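Local coordinates for protein N-acetyl-beta-D glucosaminidase (PDB 4ZM6) that probably hydrolyses beta-linked N-acetylglucosamine units through its glycoside hydrolase family 3 region and binds acetyl-CoA in its GCN5-related glucosamine N-acetyltransferase region, at residues S780-T785 and K830-W835; D564-K569 and D787-E792; Y484-F489 and D493-T498; N99-A104 and D369-V374. All blocks are in the same frame, centred on the assembly; numbering follows the deposited sequence.

Contact 1: residues S780-T785 and K830-W835; sequences SDLIWT and KSYVDW
Leu782, in the loop between strands 763-771 and 794-802, passes with its CA 7.2 Å from the CA of Tyr832, on strand 830-836. Tyr832 stands up from the strand toward this loop, its CG anti to the backbone N (chi1 -175°), and three residues of the loop, Asp781, Leu782 and Trp784, close round its ring. The carbonyl oxygen of Asp781 lies in the ring plane at the edge, with O 3.4 Å from Tyr832 CE2. Leu782 comes in obliquely and sets its CD1 methyl 3.4 Å from Tyr832 CD2. Farther along the ring, Trp784, the centre of an inverse gamma turn, turns the edge of its indole toward the tyrosine face: an offset edge-to-face pair with planes at 86° and ring centroids 5.3 Å apart. The same edge offers a weak, bent hydrogen bond from Trp784 NE1 to Tyr832 OH, 3.3 Å long with an N-H...O angle of 129°. Strand 686-692 borders strand 830-836 and supplies Asp688, whose OD2 is hydrogen-bonded to the same hydroxyl. The buried phenol oxygen is therefore satisfied mainly by a carboxylate, while the indole N-H adds a weaker hold that probably helps to keep the ring turned toward the loop.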
loop_
_atom_site.group_PDB
_atom_site.type_symbol
_atom_site.label_atom_id
_atom_site.label_comp_id
_atom_site.label_asym_id
_atom_site.label_seq_id
_atom_site.Cartn_x
_atom_site.Cartn_y
_atom_site.Cartn_z
ATOM N N SER A 780 -9.363 30.933 6.440
ATOM C CA SER A 780 -8.336 31.189 5.437
ATOM C C SER A 780 -8.853 32.121 4.340
ATOM O O SER A 780 -8.234 32.225 3.281
ATOM C CB SER A 780 -7.857 29.865 4.840
ATOM O OG SER A 780 -8.955 29.024 4.523
ATOM N N ASP A 781 -9.975 32.803 4.600
ATOM C CA ASP A 781 -10.541 33.796 3.664
ATOM C C ASP A 781 -9.460 34.764 3.195
ATOM O O ASP A 781 -9.256 34.969 1.991
ATOM C CB ASP A 781 -11.672 34.612 4.315
ATOM C CG ASP A 781 -12.851 33.755 4.765
ATOM O OD1 ASP A 781 -12.627 32.642 5.283
ATOM O OD2 ASP A 781 -14.009 34.208 4.630
ATOM N N LEU A 782 -8.765 35.351 4.163
ATOM C CA LEU A 782 -7.700 36.286 3.876
ATOM C C LEU A 782 -6.426 35.800 4.536
ATOM O O LEU A 782 -6.345 35.727 5.759
ATOM C CB LEU A 782 -8.072 37.685 4.374
ATOM C CG LEU A 782 -7.020 38.790 4.249
ATOM C CD1 LEU A 782 -6.681 39.077 2.792
ATOM C CD2 LEU A 782 -7.509 40.056 4.935
ATOM N N ILE A 783 -5.442 35.447 3.716
ATOM C CA ILE A 783 -4.130 35.031 4.209
ATOM C C ILE A 783 -3.045 36.049 3.849
ATOM O O ILE A 783 -1.905 35.934 4.303
ATOM C CB ILE A 783 -3.737 33.633 3.676
ATOM C CG1 ILE A 783 -3.579 33.638 2.146
ATOM C CG2 ILE A 783 -4.774 32.599 4.082
ATOM C CD1 ILE A 783 -2.989 32.362 1.580
ATOM N N TRP A 784 -3.400 37.054 3.054
ATOM C CA TRP A 784 -2.419 37.982 2.510
ATOM C C TRP A 784 -2.251 39.187 3.433
ATOM O O TRP A 784 -2.384 40.335 3.004
ATOM C CB TRP A 784 -2.846 38.435 1.106
ATOM C CG TRP A 784 -3.133 37.301 0.170
ATOM C CD1 TRP A 784 -4.317 37.029 -0.458
ATOM C CD2 TRP A 784 -2.221 36.282 -0.235
ATOM N NE1 TRP A 784 -4.196 35.902 -1.229
ATOM C CE2 TRP A 784 -2.917 35.424 -1.112
ATOM C CE3 TRP A 784 -0.878 36.010 0.052
ATOM C CZ2 TRP A 784 -2.313 34.311 -1.702
ATOM C CZ3 TRP A 784 -0.277 34.897 -0.540
ATOM C CH2 TRP A 784 -0.998 34.063 -1.402
ATOM N N THR A 785 -1.931 38.919 4.696
ATOM C CA THR A 785 -1.908 39.957 5.730
ATOM C C THR A 785 -0.535 40.599 5.930
ATOM O O THR A 785 -0.360 41.411 6.839
ATOM C CB THR A 785 -2.387 39.400 7.087
ATOM O OG1 THR A 785 -1.582 38.271 7.456
ATOM C CG2 THR A 785 -3.852 38.983 7.014
ATOM N N LYS A 830 -7.887 48.095 4.556
ATOM C CA LYS A 830 -7.730 47.458 3.241
ATOM C C LYS A 830 -8.611 46.216 3.141
ATOM O O LYS A 830 -8.565 45.360 4.016
ATOM C CB LYS A 830 -6.265 47.087 3.008
ATOM C CG LYS A 830 -5.330 48.291 2.946
ATOM C CD LYS A 830 -3.869 47.882 3.100
ATOM C CE LYS A 830 -2.955 49.078 3.339
ATOM N NZ LYS A 830 -2.680 49.844 2.092
ATOM N N SER A 831 -9.399 46.114 2.072
ATOM C CA SER A 831 -10.444 45.086 1.967
ATOM C C SER A 831 -10.257 44.152 0.766
ATOM O O SER A 831 -9.977 44.600 -0.339
ATOM C CB SER A 831 -11.820 45.753 1.895
ATOM O OG SER A 831 -12.854 44.789 1.846
ATOM N N TYR A 832 -10.458 42.856 0.999
ATOM C CA TYR A 832 -10.158 41.802 0.037
ATOM C C TYR A 832 -11.431 41.163 -0.504
ATOM O O TYR A 832 -12.126 40.453 0.218
ATOM C CB TYR A 832 -9.314 40.741 0.743
ATOM C CG TYR A 832 -8.782 39.592 -0.102
ATOM C CD1 TYR A 832 -8.130 39.816 -1.315
ATOM C CD2 TYR A 832 -8.870 38.281 0.357
ATOM C CE1 TYR A 832 -7.621 38.763 -2.060
ATOM C CE2 TYR A 832 -8.360 37.226 -0.377
ATOM C CZ TYR A 832 -7.736 37.468 -1.583
ATOM O OH TYR A 832 -7.233 36.403 -2.297
ATOM N N VAL A 833 -11.736 41.422 -1.773
ATOM C CA VAL A 833 -12.836 40.744 -2.456
ATOM C C VAL A 833 -12.237 39.746 -3.443
ATOM O O VAL A 833 -11.679 40.129 -4.467
ATOM C CB VAL A 833 -13.751 41.738 -3.189
ATOM C CG1 VAL A 833 -14.847 40.999 -3.946
ATOM C CG2 VAL A 833 -14.348 42.726 -2.197
ATOM N N ASP A 834 -12.360 38.464 -3.123
ATOM C CA ASP A 834 -11.623 37.424 -3.822
ATOM C C ASP A 834 -12.478 36.745 -4.877
ATOM O O ASP A 834 -13.673 36.541 -4.672
ATOM C CB ASP A 834 -11.073 36.389 -2.825
ATOM C CG ASP A 834 -12.168 35.652 -2.059
ATOM O OD1 ASP A 834 -12.997 36.314 -1.404
ATOM O OD2 ASP A 834 -12.189 34.403 -2.098
ATOM N N TRP A 835 -11.844 36.417 -6.005
ATOM C CA TRP A 835 -12.432 35.593 -7.060
ATOM C C TRP A 835 -13.769 36.154 -7.529
ATOM O O TRP A 835 -14.826 35.599 -7.222
ATOM C CB TRP A 835 -12.580 34.143 -6.573
ATOM C CG TRP A 835 -12.975 33.131 -7.634
ATOM C CD1 TRP A 835 -13.415 33.385 -8.907
ATOM C CD2 TRP A 835 -13.004 31.707 -7.482
ATOM N NE1 TRP A 835 -13.691 32.208 -9.557
ATOM C CE2 TRP A 835 -13.451 31.163 -8.707
ATOM C CE3 TRP A 835 -12.689 30.838 -6.431
ATOM C CZ2 TRP A 835 -13.590 29.787 -8.911
ATOM C CZ3 TRP A 835 -12.830 29.467 -6.634
ATOM C CH2 TRP A 835 -13.279 28.957 -7.867
#

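Contact 2: residues D564-K569 and D787-E792; sequences DWPLRK and DKLFGE
Asp564 meets Leu789 through its main chain, with the carbonyl O 3.6 Å from the CD2 methyl of the leucine. The same oxygen accepts a hydrogen bond from Arg851 of strand 847-857, so the methyl packs beside a polar atom that already has a partner. At Trp565 the backbone takes part, CA lying 4.4 Å from Leu789 CD1, while the side chain leaves in another direction. Its indole makes a cation-pi pair with Arg851, meets Phe657 edge-to-face and comes within about 8 Å of the bound acetyl-CoA. Here two N-acetyltransferase sequence ranges face each other: 564-569 lies in the loop between helix 546-561 and helix 569-577 of the GNAT family region, reaching the first residue of the latter, and 787-792 belongs to the loop before strand 794-802 of the range 711-858. Pro566 gives the direct side-chain contact, its CD at the corner of the ring meeting the end of Leu789, 4.0 Å from Leu789 CD1 and 4.2 Å from Leu789 CG. Leu789 reaches the proline with CG anti to its own carbonyl carbon (chi1 -58°), and its side chain also touches Trp784 and Trp850.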
loop_
_atom_site.group_PDB
_atom_site.type_symbol
_atom_site.label_atom_id
_atom_site.label_comp_id
_atom_site.label_asym_id
_atom_site.label_seq_id
_atom_site.Cartn_x
_atom_site.Cartn_y
_atom_site.Cartn_z
ATOM N N ASP A 564 5.907 38.986 -4.874
ATOM C CA ASP A 564 4.516 39.453 -5.013
ATOM C C ASP A 564 3.552 38.885 -3.967
ATOM O O ASP A 564 2.477 39.446 -3.753
ATOM C CB ASP A 564 3.964 39.099 -6.403
ATOM C CG ASP A 564 4.565 39.942 -7.512
ATOM O OD1 ASP A 564 5.526 40.696 -7.250
ATOM O OD2 ASP A 564 4.068 39.839 -8.654
ATOM N N TRP A 565 3.920 37.764 -3.345
ATOM C CA TRP A 565 3.029 37.046 -2.436
ATOM C C TRP A 565 3.754 36.584 -1.179
ATOM O O TRP A 565 3.815 35.385 -0.908
ATOM C CB TRP A 565 2.451 35.809 -3.122
ATOM C CG TRP A 565 1.935 36.006 -4.501
ATOM C CD1 TRP A 565 2.663 35.999 -5.652
ATOM C CD2 TRP A 565 0.566 36.186 -4.891
ATOM N NE1 TRP A 565 1.839 36.184 -6.733
ATOM C CE2 TRP A 565 0.546 36.293 -6.295
ATOM C CE3 TRP A 565 -0.641 36.278 -4.188
ATOM C CZ2 TRP A 565 -0.630 36.488 -7.014
ATOM C CZ3 TRP A 565 -1.814 36.470 -4.906
ATOM C CH2 TRP A 565 -1.796 36.572 -6.307
ATOM N N PRO A 566 4.304 37.526 -0.399
ATOM C CA PRO A 566 4.929 37.122 0.864
ATOM C C PRO A 566 3.904 36.469 1.796
ATOM O O PRO A 566 2.786 36.979 1.925
ATOM C CB PRO A 566 5.453 38.441 1.440
ATOM C CG PRO A 566 4.677 39.513 0.746
ATOM C CD PRO A 566 4.353 38.981 -0.613
ATOM N N LEU A 567 4.273 35.345 2.416
ATOM C CA LEU A 567 3.321 34.544 3.198
ATOM C C LEU A 567 3.997 33.805 4.352
ATOM O O LEU A 567 4.779 32.885 4.121
ATOM C CB LEU A 567 2.622 33.535 2.279
ATOM C CG LEU A 567 1.365 32.856 2.824
ATOM C CD1 LEU A 567 0.237 33.866 3.010
ATOM C CD2 LEU A 567 0.906 31.725 1.916
ATOM N N ARG A 568 3.678 34.191 5.589
ATOM C CA ARG A 568 4.326 33.624 6.784
ATOM C C ARG A 568 4.005 32.130 7.006
ATOM O O ARG A 568 2.995 31.623 6.514
ATOM C CB ARG A 568 3.947 34.442 8.030
ATOM N N LYS A 569 4.868 31.449 7.759
ATOM C CA LYS A 569 4.779 29.998 7.982
ATOM C C LYS A 569 3.400 29.509 8.424
ATOM O O LYS A 569 2.942 28.450 7.984
ATOM C CB LYS A 569 5.815 29.542 9.024
ATOM N N ASP A 787 2.559 43.105 5.635
ATOM C CA ASP A 787 2.528 44.574 5.592
ATOM C C ASP A 787 2.542 45.141 4.167
ATOM O O ASP A 787 1.966 46.198 3.918
ATOM C CB ASP A 787 3.699 45.172 6.379
ATOM C CG ASP A 787 3.641 44.839 7.857
ATOM O OD1 ASP A 787 3.031 43.805 8.220
ATOM O OD2 ASP A 787 4.216 45.607 8.659
ATOM N N LYS A 788 3.194 44.443 3.237
ATOM C CA LYS A 788 3.329 44.931 1.866
ATOM C C LYS A 788 2.095 44.643 0.999
ATOM O O LYS A 788 2.025 45.092 -0.144
ATOM C CB LYS A 788 4.587 44.338 1.220
ATOM N N LEU A 789 1.126 43.906 1.538
ATOM C CA LEU A 789 -0.090 43.558 0.802
ATOM C C LEU A 789 -1.300 44.206 1.481
ATOM O O LEU A 789 -1.431 45.430 1.452
ATOM C CB LEU A 789 -0.233 42.029 0.710
ATOM C CG LEU A 789 0.914 41.254 0.063
ATOM C CD1 LEU A 789 0.515 39.792 -0.076
ATOM C CD2 LEU A 789 1.292 41.850 -1.284
ATOM N N PHE A 790 -2.180 43.399 2.074
ATOM C CA PHE A 790 -3.209 43.893 2.981
ATOM C C PHE A 790 -2.543 43.895 4.348
ATOM O O PHE A 790 -1.621 43.124 4.586
ATOM C CB PHE A 790 -4.432 42.973 2.978
ATOM C CG PHE A 790 -5.071 42.820 1.625
ATOM C CD1 PHE A 790 -4.511 41.991 0.662
ATOM C CD2 PHE A 790 -6.233 43.507 1.310
ATOM C CE1 PHE A 790 -5.094 41.858 -0.584
ATOM C CE2 PHE A 790 -6.819 43.374 0.066
ATOM C CZ PHE A 790 -6.250 42.551 -0.881
ATOM N N GLY A 791 -2.979 44.756 5.250
ATOM C CA GLY A 791 -2.246 44.923 6.500
ATOM C C GLY A 791 -2.691 43.976 7.593
ATOM O O GLY A 791 -3.198 42.886 7.330
ATOM N N GLU A 792 -2.459 44.409 8.827
ATOM C CA GLU A 792 -3.118 43.859 10.000
ATOM C C GLU A 792 -4.568 44.324 10.015
ATOM O O GLU A 792 -5.479 43.548 10.289
ATOM C CB GLU A 792 -2.428 44.358 11.267
ATOM C CG GLU A 792 -1.025 43.817 11.463
ATOM C CD GLU A 792 -1.034 42.452 12.108
ATOM O OE1 GLU A 792 -1.476 42.358 13.272
ATOM O OE2 GLU A 792 -0.604 41.477 11.454
#

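Contact 3: residues Y484-F489 and D493-T498; sequences YDQMCF and DTYLVT
Gln486 lays its CB over the face of the Tyr495 ring, a CH-pi contact 3.5 Å from CB to the ring centroid and only 12° off the ring normal. Beyond CB the glutamine chain is extended and slides past the tyrosine in the opposite direction, its amide plane turned 41° from the ring. Phe489 reaches the same tyrosine at about a right angle: Tyr495 CD1 lies near the phenyl plane at its edge, 4.2 Å from Phe489 CE1. At the far end of the ring Asp485 CB comes 3.7 Å from Tyr495 OH, and that hydroxyl is hydrogen-bonded to the carbonyl oxygen of Pro483, which helps to set where the phenol ends. The 3-10 turn holds the partners in place, with Met487 N bonded to Tyr484 O and Phe489 N to Gln486 O. It also puts Asp485 O above one face of the phenylalanine ring, toward the rim. Asp485 itself is held from outside, its OD2 hydrogen-bonded to Thr452 OG1 and Ala455 N. The 3-10 segment thus covers one side of strand 494-497, which runs parallel to strand 475-479 and antiparallel to the edge strand 373-377, with helix 503-513 packing against Leu496 and Thr498.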
loop_
_atom_site.group_PDB
_atom_site.type_symbol
_atom_site.label_atom_id
_atom_site.label_comp_id
_atom_site.label_asym_id
_atom_site.label_seq_id
_atom_site.Cartn_x
_atom_site.Cartn_y
_atom_site.Cartn_z
ATOM N N TYR A 484 16.843 -5.694 -23.875
ATOM C CA TYR A 484 17.710 -6.653 -23.180
ATOM C C TYR A 484 18.949 -7.084 -23.989
ATOM O O TYR A 484 19.865 -7.692 -23.435
ATOM C CB TYR A 484 16.916 -7.904 -22.785
ATOM C CG TYR A 484 15.645 -7.661 -21.974
ATOM C CD1 TYR A 484 15.701 -7.324 -20.622
ATOM C CD2 TYR A 484 14.390 -7.816 -22.557
ATOM C CE1 TYR A 484 14.547 -7.122 -19.885
ATOM C CE2 TYR A 484 13.230 -7.619 -21.832
ATOM C CZ TYR A 484 13.309 -7.272 -20.494
ATOM O OH TYR A 484 12.143 -7.080 -19.774
ATOM N N ASP A 485 18.987 -6.750 -25.278
ATOM C CA ASP A 485 19.990 -7.299 -26.201
ATOM C C ASP A 485 21.439 -7.255 -25.695
ATOM O O ASP A 485 22.222 -8.157 -26.009
ATOM C CB ASP A 485 19.899 -6.604 -27.569
ATOM C CG ASP A 485 18.613 -6.933 -28.317
ATOM O OD1 ASP A 485 17.827 -7.773 -27.835
ATOM O OD2 ASP A 485 18.383 -6.353 -29.399
ATOM N N GLN A 486 21.799 -6.228 -24.916
ATOM C CA GLN A 486 23.182 -6.082 -24.441
ATOM C C GLN A 486 23.594 -7.181 -23.473
ATOM O O GLN A 486 24.789 -7.393 -23.251
ATOM C CB GLN A 486 23.429 -4.710 -23.804
ATOM C CG GLN A 486 24.868 -4.523 -23.329
ATOM C CD GLN A 486 25.219 -3.095 -22.962
ATOM O OE1 GLN A 486 26.290 -2.610 -23.317
ATOM N NE2 GLN A 486 24.332 -2.422 -22.238
ATOM N N MET A 487 22.620 -7.886 -22.904
ATOM C CA MET A 487 22.922 -9.059 -22.087
ATOM C C MET A 487 23.794 -10.067 -22.849
ATOM O O MET A 487 24.575 -10.794 -22.236
ATOM C CB MET A 487 21.630 -9.725 -21.601
ATOM C CG MET A 487 20.889 -10.510 -22.670
ATOM S SD MET A 487 19.220 -10.944 -22.165
ATOM C CE MET A 487 19.555 -12.154 -20.885
ATOM N N CYS A 488 23.653 -10.101 -24.176
ATOM C CA CYS A 488 24.450 -10.972 -25.050
ATOM C C CYS A 488 25.845 -10.424 -25.416
ATOM O O CYS A 488 26.671 -11.156 -25.960
ATOM C CB CYS A 488 23.669 -11.266 -26.337
ATOM S SG CYS A 488 22.058 -12.042 -26.053
ATOM N N PHE A 489 26.104 -9.148 -25.134
ATOM C CA PHE A 489 27.417 -8.546 -25.400
ATOM C C PHE A 489 27.751 -7.418 -24.408
ATOM O O PHE A 489 27.794 -6.247 -24.781
ATOM C CB PHE A 489 27.502 -8.056 -26.856
ATOM C CG PHE A 489 26.226 -7.436 -27.378
ATOM C CD1 PHE A 489 25.945 -6.090 -27.172
ATOM C CD2 PHE A 489 25.312 -8.200 -28.094
ATOM C CE1 PHE A 489 24.774 -5.524 -27.660
ATOM C CE2 PHE A 489 24.142 -7.637 -28.579
ATOM C CZ PHE A 489 23.871 -6.297 -28.361
ATOM N N ASP A 493 30.816 -1.041 -25.041
ATOM C CA ASP A 493 30.961 0.121 -24.167
ATOM C C ASP A 493 29.863 1.154 -24.366
ATOM O O ASP A 493 29.590 1.949 -23.462
ATOM C CB ASP A 493 32.320 0.791 -24.399
ATOM C CG ASP A 493 33.484 -0.043 -23.887
ATOM O OD1 ASP A 493 33.340 -0.685 -22.823
ATOM O OD2 ASP A 493 34.548 -0.048 -24.546
ATOM N N THR A 494 29.231 1.150 -25.535
ATOM C CA THR A 494 28.276 2.205 -25.870
ATOM C C THR A 494 27.013 1.613 -26.518
ATOM O O THR A 494 27.044 1.122 -27.646
ATOM C CB THR A 494 28.958 3.341 -26.682
ATOM O OG1 THR A 494 28.046 3.906 -27.631
ATOM C CG2 THR A 494 30.212 2.836 -27.393
ATOM N N TYR A 495 25.914 1.674 -25.764
ATOM C CA TYR A 495 24.667 0.980 -26.082
ATOM C C TYR A 495 23.473 1.837 -25.661
ATOM O O TYR A 495 23.499 2.469 -24.601
ATOM C CB TYR A 495 24.646 -0.361 -25.339
ATOM C CG TYR A 495 23.360 -1.163 -25.442
ATOM C CD1 TYR A 495 23.039 -1.861 -26.599
ATOM C CD2 TYR A 495 22.483 -1.252 -24.361
ATOM C CE1 TYR A 495 21.870 -2.601 -26.688
ATOM C CE2 TYR A 495 21.316 -1.990 -24.439
ATOM C CZ TYR A 495 21.017 -2.662 -25.604
ATOM O OH TYR A 495 19.864 -3.401 -25.683
ATOM N N LEU A 496 22.441 1.861 -26.500
ATOM C CA LEU A 496 21.208 2.603 -26.207
ATOM C C LEU A 496 19.991 1.802 -26.651
ATOM O O LEU A 496 20.120 0.818 -27.369
ATOM C CB LEU A 496 21.208 3.984 -26.881
ATOM C CG LEU A 496 21.064 4.052 -28.410
ATOM C CD1 LEU A 496 20.364 5.337 -28.829
ATOM C CD2 LEU A 496 22.410 3.927 -29.108
ATOM N N VAL A 497 18.811 2.232 -26.222
ATOM C CA VAL A 497 17.579 1.499 -26.497
ATOM C C VAL A 497 16.450 2.462 -26.861
ATOM O O VAL A 497 16.365 3.565 -26.315
ATOM C CB VAL A 497 17.173 0.609 -25.300
ATOM C CG1 VAL A 497 18.199 -0.497 -25.096
ATOM C CG2 VAL A 497 17.015 1.429 -24.021
ATOM N N THR A 498 15.608 2.048 -27.807
ATOM C CA THR A 498 14.527 2.890 -28.307
ATOM C C THR A 498 13.156 2.328 -27.972
ATOM O O THR A 498 12.148 2.990 -28.210
ATOM C CB THR A 498 14.622 3.079 -29.837
ATOM O OG1 THR A 498 14.125 1.917 -30.515
ATOM C CG2 THR A 498 16.070 3.344 -30.260
#

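Contact 4: residues N99-A104 and D369-V374; sequences NMALGA and DRVPTV
Ala101, on helix 99-105, and Val371, in the loop leading into strand 373-377, bring their CA atoms to within 5.8 Å, close enough for small side chains to fill the gap between the two backbones. Within the helix Gly103 N bonds to Asn99 O and Ala104 N to Met100 O. Ala101 and Ala104 are three residues apart on it and both touch the other segment, though only Ala104 points its CB at it. Val371 places CG1 anti to its backbone N (chi1 166°), and this branch lies 3.8 Å from Ala101 CB and 4.2 Å from Ala101 CA. The methyl of Ala104 meets polar atoms instead: its CB is 4.2 Å from Val371 O and 4.4 Å from Thr373 OG1. Both oxygens are hydrogen-bonded to Ser521 OG; Thr373 OG1 also pairs with Tyr499 OH, so the alanine covers groups that are satisfied elsewhere. The side chain of Thr373 is about 8 Å from that of Arg520, which binds acetyl-CoA. Helix 99-105 belongs to the family 3 N-terminal sequence range, of the TIM-barrel clan, and here it packs beside the start of strand 373-377, the edge strand of the six-stranded mixed sheet, while helix 503-513 lies against Pro372 and Val374.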
loop_
_atom_site.group_PDB
_atom_site.type_symbol
_atom_site.label_atom_id
_atom_site.label_comp_id
_atom_site.label_asym_id
_atom_site.label_seq_id
_atom_site.Cartn_x
_atom_site.Cartn_y
_atom_site.Cartn_z
ATOM N N ASN A 99 3.913 0.877 -25.103
ATOM C CA ASN A 99 3.958 0.710 -23.656
ATOM C C ASN A 99 5.333 0.891 -22.997
ATOM O O ASN A 99 5.512 1.839 -22.238
ATOM C CB ASN A 99 3.291 -0.610 -23.240
ATOM C CG ASN A 99 1.767 -0.500 -23.149
ATOM O OD1 ASN A 99 1.150 0.389 -23.747
ATOM N ND2 ASN A 99 1.154 -1.405 -22.396
ATOM N N MET A 100 6.308 0.028 -23.267
ATOM C CA MET A 100 7.593 0.152 -22.563
ATOM C C MET A 100 8.266 1.500 -22.839
ATOM O O MET A 100 8.978 2.027 -21.985
ATOM C CB MET A 100 8.558 -0.991 -22.890
ATOM C CG MET A 100 9.712 -1.092 -21.896
ATOM S SD MET A 100 10.722 -2.585 -22.040
ATOM C CE MET A 100 9.542 -3.850 -21.583
ATOM N N ALA A 101 8.040 2.062 -24.021
ATOM C CA ALA A 101 8.520 3.407 -24.314
ATOM C C ALA A 101 8.010 4.352 -23.236
ATOM O O ALA A 101 8.799 5.029 -22.578
ATOM C CB ALA A 101 8.059 3.859 -25.691
ATOM N N LEU A 102 6.690 4.361 -23.044
ATOM C CA LEU A 102 6.044 5.164 -21.998
ATOM C C LEU A 102 6.568 4.832 -20.595
ATOM O O LEU A 102 6.768 5.734 -19.777
ATOM C CB LEU A 102 4.518 4.984 -22.034
ATOM C CG LEU A 102 3.783 5.616 -23.217
ATOM C CD1 LEU A 102 2.364 5.080 -23.330
ATOM C CD2 LEU A 102 3.782 7.136 -23.104
ATOM N N GLY A 103 6.778 3.549 -20.314
ATOM C CA GLY A 103 7.352 3.135 -19.036
ATOM C C GLY A 103 8.708 3.770 -18.788
ATOM O O GLY A 103 8.979 4.292 -17.705
ATOM N N ALA A 104 9.559 3.727 -19.806
ATOM C CA ALA A 104 10.881 4.346 -19.747
ATOM C C ALA A 104 10.775 5.860 -19.589
ATOM O O ALA A 104 11.561 6.472 -18.864
ATOM C CB ALA A 104 11.674 4.006 -21.004
ATOM N N ASP A 369 11.260 12.564 -27.887
ATOM C CA ASP A 369 12.532 13.141 -27.416
ATOM C C ASP A 369 12.862 12.767 -25.966
ATOM O O ASP A 369 14.005 12.931 -25.520
ATOM C CB ASP A 369 12.511 14.669 -27.526
ATOM C CG ASP A 369 12.595 15.162 -28.957
ATOM O OD1 ASP A 369 12.802 14.345 -29.878
ATOM O OD2 ASP A 369 12.462 16.384 -29.163
ATOM N N ARG A 370 11.858 12.292 -25.234
ATOM C CA ARG A 370 12.014 11.893 -23.838
ATOM C C ARG A 370 12.007 10.363 -23.663
ATOM O O ARG A 370 11.941 9.875 -22.532
ATOM C CB ARG A 370 10.876 12.505 -23.002
ATOM C CG ARG A 370 10.669 14.009 -23.184
ATOM C CD ARG A 370 9.336 14.483 -22.611
ATOM N NE ARG A 370 9.186 14.207 -21.176
ATOM C CZ ARG A 370 8.028 14.212 -20.509
ATOM N NH1 ARG A 370 6.878 14.458 -21.135
ATOM N NH2 ARG A 370 8.016 13.947 -19.205
ATOM N N VAL A 371 12.065 9.615 -24.769
ATOM C CA VAL A 371 11.914 8.148 -24.736
ATOM C C VAL A 371 13.231 7.353 -24.709
ATOM O O VAL A 371 13.485 6.634 -23.746
ATOM C CB VAL A 371 11.014 7.648 -25.889
ATOM C CG1 VAL A 371 11.128 6.141 -26.077
ATOM C CG2 VAL A 371 9.563 8.035 -25.630
ATOM N N PRO A 372 14.067 7.460 -25.754
ATOM C CA PRO A 372 15.211 6.550 -25.754
ATOM C C PRO A 372 16.181 6.777 -24.596
ATOM O O PRO A 372 16.319 7.899 -24.103
ATOM C CB PRO A 372 15.892 6.832 -27.096
ATOM C CG PRO A 372 15.506 8.225 -27.423
ATOM C CD PRO A 372 14.121 8.408 -26.879
ATOM N N THR A 373 16.832 5.692 -24.181
ATOM C CA THR A 373 17.746 5.686 -23.053
ATOM C C THR A 373 19.152 5.314 -23.523
ATOM O O THR A 373 19.323 4.371 -24.292
ATOM C CB THR A 373 17.308 4.648 -21.997
ATOM O OG1 THR A 373 15.897 4.746 -21.765
ATOM C CG2 THR A 373 18.056 4.855 -20.695
ATOM N N VAL A 374 20.151 6.063 -23.064
ATOM C CA VAL A 374 21.546 5.675 -23.212
ATOM C C VAL A 374 21.854 4.819 -21.996
ATOM O O VAL A 374 21.800 5.304 -20.864
ATOM C CB VAL A 374 22.473 6.899 -23.239
ATOM C CG1 VAL A 374 23.925 6.464 -23.291
ATOM C CG2 VAL A 374 22.129 7.794 -24.426
#

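How the contacts relate
The four contacts form two pairs at distant places in the chain. Contacts 1 and 2 have centres about 10 Å apart and share the loop between strands 763-771 and 794-802, where Trp784 O and Phe790 N make a probable hydrogen bond. Contacts 3 and 4, centres about 15 Å apart, meet on neighbouring strands of one sheet, with a probable bond from Val497 N to Thr373 O. Contacts 1 and 3 have centres about 59 Å apart. Contacts 1, 3 and 4 are buried, contact 2 only partly. Aromatic rings dominate 1 and 3; in 2, between two acetyltransferase ranges, and in 4, where a family 3 helix meets the approach to strand 373-377, aliphatic side chains meet one another and backbone carbonyls.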